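Local atomic coordinates of polymeric Immunoglobulin Receptor (Oncorhynchus mykiss, PDB entry 5F1S), a protein that probably binds polymeric immunoglobulins and carries them to mucosal surfaces, its ectodomain corresponding to secretory component. Residues S149-W152 against S153-L156. Sequence-based numbering, arbitrary orientation.
Sequences SGDW and SSCL
The backbone carbonyl of D151 takes two bonds from S154, and these make the tight part of the contact. S154 N reaches D151 O at 3.0 Å from well above the carbonyl plane. S154 OG reaches the same D151 O at 2.8 Å, lying in that plane. The hydroxyl is also bonded to R148 N, which ties the turn back to strand 144-148. The D151 side chain holds S153, two residues further on. Its CG is anti to the backbone N (chi1 -175°), which brings the carboxylate alongside the chain that follows. D151 OD1 accepts S153 OG on its syn side at 2.8 Å, and S153 N weakly at 3.1 Å. The result is a type I beta turn over D151-S154 with a weak Asx turn at its start. It belongs to the loop joining strands C and C' of an immunoglobulin V-set domain, and the C147-C155 disulfide links strand 144-148 to the residue just before strand 156-157. D151 OD2 packs against S154 CB at 3.5 Å. With an alanine here, S153 OG and S153 N would probably both lose this acceptor, and the hydroxyl would be freer to turn. The outer side is looser. Beyond its CB, the W152 side chain heads away from 153-156, and its exposed indole is poorly ordered.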
ATOM      1  N   SER A 149       3.696 -14.420  19.091  1.00 31.55           N
ATOM      2  CA  SER A 149       2.866 -13.689  20.020  1.00 32.87           C
ATOM      3  C   SER A 149       2.914 -14.308  21.421  1.00 37.71           C
ATOM      4  O   SER A 149       2.812 -15.521  21.601  1.00 33.15           O
ATOM      5  CB  SER A 149       1.414 -13.653  19.499  1.00 33.45           C
ATOM      6  OG  SER A 149       0.583 -12.906  20.363  1.00 34.16           O
ATOM      7  N   GLY A 150       2.994 -13.447  22.419  1.00 36.10           N
ATOM      8  CA  GLY A 150       3.013 -13.902  23.780  1.00 38.16           C
ATOM      9  C   GLY A 150       4.386 -14.225  24.319  1.00 42.89           C
ATOM     10  O   GLY A 150       4.508 -14.485  25.531  1.00 43.46           O
ATOM     11  N   ASP A 151       5.420 -14.218  23.480  1.00 44.40           N
ATOM     12  CA  ASP A 151       6.772 -14.634  23.896  1.00 44.19           C
ATOM     13  C   ASP A 151       7.789 -13.583  23.456  1.00 46.89           C
ATOM     14  O   ASP A 151       8.343 -13.639  22.349  1.00 44.09           O
ATOM     15  CB  ASP A 151       7.112 -16.013  23.359  1.00 44.38           C
ATOM     16  CG  ASP A 151       8.454 -16.516  23.870  1.00 50.26           C
ATOM     17  OD1 ASP A 151       9.068 -15.807  24.696  1.00 50.13           O
ATOM     18  OD2 ASP A 151       8.896 -17.580  23.418  1.00 49.87           O
ATOM     19  N   TRP A 152       8.037 -12.637  24.369  1.00 56.08           N
ATOM     20  CA  TRP A 152       9.040 -11.589  24.163  1.00 60.38           C
ATOM     21  C   TRP A 152      10.388 -12.147  23.740  1.00 51.06           C
ATOM     22  O   TRP A 152      11.079 -11.568  22.895  1.00 54.49           O
ATOM     23  CB  TRP A 152       9.210 -10.792  25.452  1.00 78.47           C
ATOM     24  CG  TRP A 152       8.021  -9.963  25.805  1.00113.44           C
ATOM     25  CD1 TRP A 152       6.975 -10.327  26.604  1.00113.26           C
ATOM     26  CD2 TRP A 152       7.753  -8.621  25.376  1.00132.17           C
ATOM     27  NE1 TRP A 152       6.073  -9.292  26.699  1.00133.63           N
ATOM     28  CE2 TRP A 152       6.527  -8.235  25.954  1.00138.35           C
ATOM     29  CE3 TRP A 152       8.431  -7.708  24.559  1.00116.85           C
ATOM     30  CZ2 TRP A 152       5.965  -6.976  25.741  1.00130.94           C
ATOM     31  CZ3 TRP A 152       7.870  -6.457  24.348  1.00114.89           C
ATOM     32  CH2 TRP A 152       6.651  -6.103  24.937  1.00119.13           C
ATOM     33  N   SER A 153      10.800 -13.247  24.328  1.00 50.40           N
ATOM     34  CA  SER A 153      12.149 -13.734  24.062  1.00 49.73           C
ATOM     35  C   SER A 153      12.266 -14.427  22.720  1.00 49.40           C
ATOM     36  O   SER A 153      13.339 -14.935  22.392  1.00 52.30           O
ATOM     37  CB  SER A 153      12.567 -14.709  25.157  1.00 49.70           C
ATOM     38  OG  SER A 153      11.852 -15.935  24.970  1.00 55.30           O
ATOM     39  N   SER A 154      11.204 -14.470  21.922  1.00 49.39           N
ATOM     40  CA  SER A 154      11.240 -15.291  20.727  1.00 45.28           C
ATOM     41  C   SER A 154      11.673 -14.528  19.490  1.00 42.63           C
ATOM     42  O   SER A 154      11.814 -15.155  18.438  1.00 44.78           O
ATOM     43  CB  SER A 154       9.867 -15.928  20.457  1.00 51.51           C
ATOM     44  OG  SER A 154       8.961 -14.955  19.950  1.00 42.65           O
ATOM     45  N   CYS A 155      11.883 -13.212  19.571  1.00 45.11           N
ATOM     46  CA  CYS A 155      12.137 -12.434  18.360  1.00 44.73           C
ATOM     47  C   CYS A 155      13.403 -12.884  17.638  1.00 42.84           C
ATOM     48  O   CYS A 155      14.453 -13.119  18.243  1.00 43.82           O
ATOM     49  CB  CYS A 155      12.246 -10.927  18.655  1.00 48.88           C
ATOM     50  SG  CYS A 155      10.721 -10.163  19.164  1.00 57.11           S
ATOM     51  N   LEU A 156      13.284 -13.001  16.328  1.00 38.24           N
ATOM     52  CA  LEU A 156      14.398 -13.170  15.418  1.00 40.69           C
ATOM     53  C   LEU A 156      14.613 -11.852  14.683  1.00 44.19           C
ATOM     54  O   LEU A 156      13.670 -11.309  14.092  1.00 38.01           O
ATOM     55  CB  LEU A 156      14.109 -14.297  14.438  1.00 42.63           C
ATOM     56  CG  LEU A 156      13.600 -15.580  15.071  1.00 43.17           C
ATOM     57  CD1 LEU A 156      13.351 -16.561  13.963  1.00 45.07           C
ATOM     58  CD2 LEU A 156      14.621 -16.152  16.062  1.00 45.84           C
TER